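Local coordinates for protein 2-(hydroxymethyl)glutarate dehydrogenase (Eubacterium barkeri, PDB 3CKY) that catalyses the NADH-dependent reduction of 2-formylglutarate to (S)-2-hydroxymethylglutarate, a step in the fermentation of nicotinate, at residues D62-S67 against T92-M97; D118-P123 against V140-A145; P123-T128 against T135-V140. All blocks are in the same frame, centred on the assembly; numbering follows the deposited sequence.

Interaction 1 (D62-S67 against T92-M97); sequences DIIFTS and TVIVDM
D62 passes its carbonyl to T92-M97 at the start of two neighbouring parallel strands, 63-66 and 93-96, in the Rossmann-fold sheet of the NAD-binding domain. D62 O takes the N-H of V93 at 2.8 Å; the D62 carboxylate turns elsewhere, to K6 N. I63 lays CG2 against V95 CG2 (3.9 Å), two residues beyond its partner V93, on the face that V153 of helix 144-157 covers. I64 is gripped through both backbone polar atoms: its N donates to V93 O and its O accepts from V95 N at 2.7 Å, nearly straight at 172°. Its side chain runs beside that of I94 on the other face, and their CD1 methyls meet at 3.6 Å. F65 returns to the first face, where its CD2-CE2 side lies along V95 CG1 and its ring meets that of F9, the planes about 20° apart. T66 N bonds V95 O at 3.1 Å, while its OG1 goes to I10 O and CG2 faces D96 OD1, itself hydrogen-bonded to S98 OG. T66 O receives M97 N. The bend at chi3 (-80°) swings M97 CE to 3.8 Å from F65 CB; SD lies 5.4 Å from the F65 ring centre, an oblique Met-aromatic contact.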
# COMPACT_ATOMS: atom_id res chain seq x y z
N ASP A 62 -11.15 17.15 41.80
CA ASP A 62 -12.42 16.60 41.32
C ASP A 62 -12.34 16.32 39.82
O ASP A 62 -12.88 15.33 39.34
CB ASP A 62 -13.56 17.58 41.56
CG ASP A 62 -13.66 18.04 43.01
OD1 ASP A 62 -13.19 17.31 43.91
OD2 ASP A 62 -14.21 19.13 43.23
N ILE A 63 -11.70 17.24 39.10
CA ILE A 63 -11.47 17.09 37.67
C ILE A 63 -9.98 17.22 37.40
O ILE A 63 -9.36 18.22 37.77
CB ILE A 63 -12.24 18.15 36.86
CG1 ILE A 63 -13.75 18.00 37.09
CG2 ILE A 63 -11.90 18.04 35.36
CD1 ILE A 63 -14.59 19.16 36.55
N ILE A 64 -9.40 16.21 36.77
CA ILE A 64 -7.97 16.16 36.53
C ILE A 64 -7.70 16.16 35.02
O ILE A 64 -8.28 15.38 34.27
CB ILE A 64 -7.32 14.90 37.16
CG1 ILE A 64 -7.62 14.83 38.66
CG2 ILE A 64 -5.82 14.90 36.93
CD1 ILE A 64 -7.34 13.47 39.27
N PHE A 65 -6.82 17.07 34.60
CA PHE A 65 -6.42 17.17 33.22
C PHE A 65 -5.05 16.55 33.04
O PHE A 65 -4.16 16.71 33.87
CB PHE A 65 -6.37 18.63 32.78
CG PHE A 65 -7.72 19.26 32.65
CD1 PHE A 65 -8.30 19.91 33.74
CD2 PHE A 65 -8.41 19.20 31.46
CE1 PHE A 65 -9.55 20.49 33.62
CE2 PHE A 65 -9.66 19.78 31.34
CZ PHE A 65 -10.23 20.43 32.42
N THR A 66 -4.90 15.82 31.94
CA THR A 66 -3.61 15.28 31.55
C THR A 66 -3.50 15.22 30.03
O THR A 66 -4.51 15.10 29.34
CB THR A 66 -3.36 13.88 32.16
OG1 THR A 66 -1.96 13.60 32.16
CG2 THR A 66 -4.11 12.80 31.39
N SER A 67 -2.28 15.32 29.54
CA SER A 67 -1.96 15.11 28.14
C SER A 67 -0.57 14.47 28.07
O SER A 67 0.44 15.14 28.26
CB SER A 67 -1.99 16.43 27.37
OG SER A 67 -1.71 16.20 25.99
N THR A 92 -14.53 11.29 40.85
CA THR A 92 -13.55 12.14 40.21
C THR A 92 -13.60 11.87 38.71
O THR A 92 -13.82 10.73 38.29
CB THR A 92 -12.12 11.87 40.74
OG1 THR A 92 -12.09 12.07 42.16
CG2 THR A 92 -11.10 12.80 40.08
N VAL A 93 -13.42 12.92 37.92
CA VAL A 93 -13.37 12.80 36.46
C VAL A 93 -11.95 13.05 35.97
O VAL A 93 -11.34 14.06 36.33
CB VAL A 93 -14.32 13.81 35.77
CG1 VAL A 93 -14.32 13.60 34.26
CG2 VAL A 93 -15.74 13.70 36.33
N ILE A 94 -11.42 12.13 35.17
CA ILE A 94 -10.14 12.31 34.49
C ILE A 94 -10.42 12.75 33.06
O ILE A 94 -11.20 12.12 32.36
CB ILE A 94 -9.33 11.00 34.41
CG1 ILE A 94 -9.23 10.30 35.78
CG2 ILE A 94 -7.94 11.29 33.84
CD1 ILE A 94 -8.53 11.11 36.86
N VAL A 95 -9.79 13.84 32.65
CA VAL A 95 -9.93 14.35 31.28
C VAL A 95 -8.61 14.17 30.56
O VAL A 95 -7.67 14.95 30.75
CB VAL A 95 -10.34 15.83 31.26
CG1 VAL A 95 -10.48 16.31 29.82
CG2 VAL A 95 -11.65 16.03 32.03
N ASP A 96 -8.54 13.13 29.74
CA ASP A 96 -7.33 12.74 29.02
C ASP A 96 -7.30 13.40 27.64
O ASP A 96 -8.10 13.08 26.77
CB ASP A 96 -7.26 11.22 28.89
CG ASP A 96 -5.89 10.72 28.50
OD1 ASP A 96 -5.00 11.53 28.15
OD2 ASP A 96 -5.69 9.49 28.53
N MET A 97 -6.37 14.33 27.46
CA MET A 97 -6.23 15.06 26.21
C MET A 97 -5.11 14.47 25.36
O MET A 97 -4.74 15.04 24.33
CB MET A 97 -5.96 16.53 26.49
CG MET A 97 -7.01 17.18 27.36
SD MET A 97 -6.61 18.88 27.75
CE MET A 97 -5.41 18.64 29.08

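Interaction 2 (D118-P123 against V140-A145); sequences DYVDAP and VGASEA
G141 N donates to D121 O at 2.9 Å, an almost straight bond (174°) and the one direct hydrogen bond between D118-P123 and V140-A145. V140 CA lies against the same oxygen. Apolar contacts sit to either side of it along the chain: A122 CB meets V140 CG2 at 4.2 Å, and V120 CG1 meets A142 CB at 4.1 Å. A water then spans the widening gap, donating to Y119 O and to G141 O. This is where antiparallel strand 136-141, which follows the parallel run of the Rossmann sheet, peels away from strand 118-125 toward helix 144-157. D121 CG stands between its own backbone N and carbonyl carbon (chi1 53°), which brings OD1 to 3.0 Å from G141 O, two acceptors that do not bond. G141, with no side chain, lets OD1 come this close to its CA. What holds the carboxylate there is a pair of backbone N-H groups beyond the segments: G168 N on OD1 and D171 N on OD2. An alanine at D121 is likely to leave both of these amides without their acceptor and open a gap over G141. Farther out, S143 OG caps V146 N at the start of helix 144-157, and V146 and I150 of that helix pack on V120.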
# COMPACT_ATOMS: atom_id res chain seq x y z
N ASP A 118 -14.69 8.49 36.60
CA ASP A 118 -15.08 8.74 35.21
C ASP A 118 -13.85 9.13 34.40
O ASP A 118 -13.07 9.98 34.81
CB ASP A 118 -16.13 9.85 35.13
CG ASP A 118 -17.45 9.45 35.75
OD1 ASP A 118 -17.91 8.33 35.45
OD2 ASP A 118 -18.03 10.25 36.52
N TYR A 119 -13.67 8.47 33.25
CA TYR A 119 -12.51 8.70 32.39
C TYR A 119 -12.97 9.17 31.01
O TYR A 119 -13.68 8.44 30.31
CB TYR A 119 -11.69 7.42 32.27
CG TYR A 119 -10.25 7.67 31.89
CD1 TYR A 119 -9.25 7.68 32.85
CD2 TYR A 119 -9.88 7.91 30.56
CE1 TYR A 119 -7.92 7.92 32.52
CE2 TYR A 119 -8.54 8.14 30.21
CZ TYR A 119 -7.57 8.15 31.20
OH TYR A 119 -6.25 8.37 30.89
N VAL A 120 -12.58 10.38 30.62
CA VAL A 120 -13.08 10.96 29.37
C VAL A 120 -11.94 11.40 28.46
O VAL A 120 -10.96 12.01 28.91
CB VAL A 120 -14.06 12.16 29.62
CG1 VAL A 120 -14.83 11.96 30.92
CG2 VAL A 120 -13.33 13.49 29.65
N ASP A 121 -12.06 11.06 27.19
CA ASP A 121 -11.13 11.56 26.18
C ASP A 121 -11.62 12.94 25.75
O ASP A 121 -12.78 13.10 25.40
CB ASP A 121 -11.00 10.62 24.98
CG ASP A 121 -12.34 10.26 24.35
OD1 ASP A 121 -13.22 9.79 25.09
OD2 ASP A 121 -12.49 10.41 23.12
N ALA A 122 -10.72 13.92 25.82
CA ALA A 122 -11.05 15.29 25.42
C ALA A 122 -9.86 15.93 24.69
O ALA A 122 -9.33 16.96 25.11
CB ALA A 122 -11.44 16.13 26.63
N PRO A 123 -9.45 15.32 23.58
CA PRO A 123 -8.38 15.94 22.80
C PRO A 123 -8.79 17.32 22.27
O PRO A 123 -9.99 17.59 22.06
CB PRO A 123 -8.17 14.96 21.65
CG PRO A 123 -9.44 14.20 21.56
CD PRO A 123 -9.93 14.09 22.95
N VAL A 140 -15.08 15.89 22.91
CA VAL A 140 -15.28 15.08 24.11
C VAL A 140 -16.03 13.78 23.85
O VAL A 140 -17.09 13.78 23.23
CB VAL A 140 -16.04 15.88 25.20
CG1 VAL A 140 -16.14 15.07 26.49
CG2 VAL A 140 -15.36 17.23 25.45
N GLY A 141 -15.46 12.68 24.35
CA GLY A 141 -16.11 11.37 24.35
C GLY A 141 -16.49 11.03 25.77
O GLY A 141 -15.62 10.82 26.61
N ALA A 142 -17.79 10.98 26.05
CA ALA A 142 -18.27 10.74 27.41
C ALA A 142 -19.76 10.45 27.43
O ALA A 142 -20.43 10.58 26.41
CB ALA A 142 -17.95 11.95 28.30
N SER A 143 -20.27 10.06 28.60
CA SER A 143 -21.71 9.98 28.81
C SER A 143 -22.29 11.39 28.83
O SER A 143 -21.56 12.36 29.01
CB SER A 143 -22.04 9.26 30.13
OG SER A 143 -21.73 10.08 31.24
N GLU A 144 -23.60 11.50 28.63
CA GLU A 144 -24.26 12.79 28.69
C GLU A 144 -24.09 13.43 30.07
O GLU A 144 -23.75 14.61 30.17
CB GLU A 144 -25.75 12.65 28.36
CG GLU A 144 -26.51 13.98 28.26
CD GLU A 144 -25.81 15.00 27.37
OE1 GLU A 144 -25.40 14.63 26.25
OE2 GLU A 144 -25.68 16.17 27.79
N ALA A 145 -24.30 12.63 31.11
CA ALA A 145 -24.18 13.09 32.50
C ALA A 145 -22.79 13.64 32.80
O ALA A 145 -22.66 14.69 33.42
CB ALA A 145 -24.51 11.95 33.46
O HOH W 1 -15.49 8.68 28.61

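Interaction 3 (P123-T128 against T135-V140); sequences PVSGGT and TLTIMV
P123 O and M139 N make the first of three backbone hydrogen bonds here, 3.0 Å long and straight at 176°. The other two belong to the antiparallel hydrogen-bonded pair S125-T137: S125 N reaches T137 O at 2.8 Å, in the carbonyl plane, and T137 N returns to S125 O, more bent at 148°. Between the P123-M139 bond and the S125-T137 pair, V124 and I138 form the non-hydrogen-bonded pair, with V124 CA 3.2 Å from T137 O in a CA-H...O contact.

Among apolar contacts, V124 and I138 lie side by side, CG1 against CG1 at 3.7 Å, and V124 CG2 rests more loosely on L136 CD1. Carbon-to-oxygen packing does the rest. L136 CD2 sits by S125 O and G127 O; beside it G126, at phi 126°, has backbone angles that call for glycine. The M139 chain folds at chi2 and chi3 to lay CE near P123 O. On the opposite sheet face from V124, S125 OG meets T137 CB at 3.4 Å.

Strands 118-125 and 136-141, joined by the short helix 127-133, are antiparallel neighbours in the Rossmann-type sheet of the NAD-binding domain, and 158-165 runs parallel to 136-141 on its other side. I157 of helix 144-157 packs on I138, and M139 touches I208 of a second subunit. Helix 169-197 brings V173 to M139 and K174, the probable active-site lysine, to S125; K174 NZ bonds V124 O.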
# COMPACT_ATOMS: atom_id res chain seq x y z
N PRO A 123 -9.45 15.32 23.58
CA PRO A 123 -8.38 15.94 22.80
C PRO A 123 -8.79 17.32 22.27
O PRO A 123 -9.99 17.59 22.06
CB PRO A 123 -8.17 14.96 21.65
CG PRO A 123 -9.44 14.20 21.56
CD PRO A 123 -9.93 14.09 22.95
N VAL A 124 -7.81 18.19 22.09
CA VAL A 124 -8.07 19.57 21.74
C VAL A 124 -7.36 19.95 20.44
O VAL A 124 -6.41 19.28 20.02
CB VAL A 124 -7.59 20.52 22.84
CG1 VAL A 124 -8.17 20.11 24.19
CG2 VAL A 124 -6.06 20.56 22.88
N SER A 125 -7.86 21.00 19.79
CA SER A 125 -7.14 21.65 18.70
C SER A 125 -7.12 23.16 18.91
O SER A 125 -7.95 23.70 19.65
CB SER A 125 -7.75 21.28 17.35
OG SER A 125 -9.11 21.65 17.28
N GLY A 126 -6.16 23.83 18.28
CA GLY A 126 -5.98 25.28 18.42
C GLY A 126 -4.57 25.68 18.82
O GLY A 126 -4.19 26.85 18.70
N GLY A 127 -3.80 24.72 19.32
CA GLY A 127 -2.40 24.95 19.67
C GLY A 127 -2.23 25.76 20.93
O GLY A 127 -3.19 25.95 21.69
N THR A 128 -1.00 26.22 21.15
CA THR A 128 -0.65 26.98 22.36
C THR A 128 -1.27 28.37 22.35
O THR A 128 -1.64 28.88 23.41
CB THR A 128 0.89 27.12 22.52
OG1 THR A 128 1.48 27.49 21.26
CG2 THR A 128 1.51 25.80 22.99
N THR A 135 -9.45 29.60 23.62
CA THR A 135 -10.31 29.42 22.45
C THR A 135 -10.16 28.04 21.81
O THR A 135 -10.62 27.83 20.68
CB THR A 135 -10.02 30.50 21.39
OG1 THR A 135 -8.66 30.42 20.96
CG2 THR A 135 -10.30 31.88 21.97
N LEU A 136 -9.54 27.11 22.54
CA LEU A 136 -9.35 25.74 22.06
C LEU A 136 -10.66 25.09 21.64
O LEU A 136 -11.70 25.29 22.28
CB LEU A 136 -8.71 24.88 23.16
CG LEU A 136 -7.25 25.11 23.50
CD1 LEU A 136 -6.87 24.28 24.71
CD2 LEU A 136 -6.35 24.79 22.31
N THR A 137 -10.61 24.30 20.58
CA THR A 137 -11.72 23.40 20.24
C THR A 137 -11.48 22.10 20.97
O THR A 137 -10.39 21.53 20.89
CB THR A 137 -11.83 23.17 18.72
OG1 THR A 137 -12.19 24.40 18.10
CG2 THR A 137 -12.90 22.12 18.41
N ILE A 138 -12.48 21.65 21.71
CA ILE A 138 -12.36 20.47 22.55
C ILE A 138 -13.39 19.43 22.13
O ILE A 138 -14.59 19.72 22.11
CB ILE A 138 -12.51 20.82 24.04
CG1 ILE A 138 -11.46 21.89 24.44
CG2 ILE A 138 -12.38 19.56 24.91
CD1 ILE A 138 -11.47 22.29 25.91
N MET A 139 -12.91 18.23 21.79
CA MET A 139 -13.76 17.16 21.29
C MET A 139 -13.87 16.08 22.37
O MET A 139 -12.88 15.42 22.70
CB MET A 139 -13.19 16.60 19.99
CG MET A 139 -13.14 17.62 18.83
SD MET A 139 -11.62 17.53 17.79
CE MET A 139 -10.39 18.01 19.02
N VAL A 140 -15.08 15.89 22.91
CA VAL A 140 -15.28 15.08 24.11
C VAL A 140 -16.03 13.78 23.85
O VAL A 140 -17.09 13.78 23.23
CB VAL A 140 -16.04 15.88 25.20
CG1 VAL A 140 -16.14 15.07 26.49
CG2 VAL A 140 -15.36 17.23 25.45

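How the interactions relate
All three contacts belong to one sheet, and P123 and V140 are common to interactions 2 and 3. Interaction 1 is buried core, joining parallel strands by regular backbone bonds and packing of aliphatic, aromatic and methionine side chains. Interaction 2 is equally buried but sparse, relying on a single direct bond, a water and a carboxylate held from outside. Interaction 3 is partly exposed and joins the same two strands as interaction 2, closely paired where the other end splays, near the probable active-site lysine. Strand 118-125 bonds to 93-96, with D118 O taking I94 N and Y119 OH meeting D96 OD2. A122 CB packs on V95 CG1 and I138 CG2, touching interactions 1 and 3, while M97 SD reaches V124 CG1.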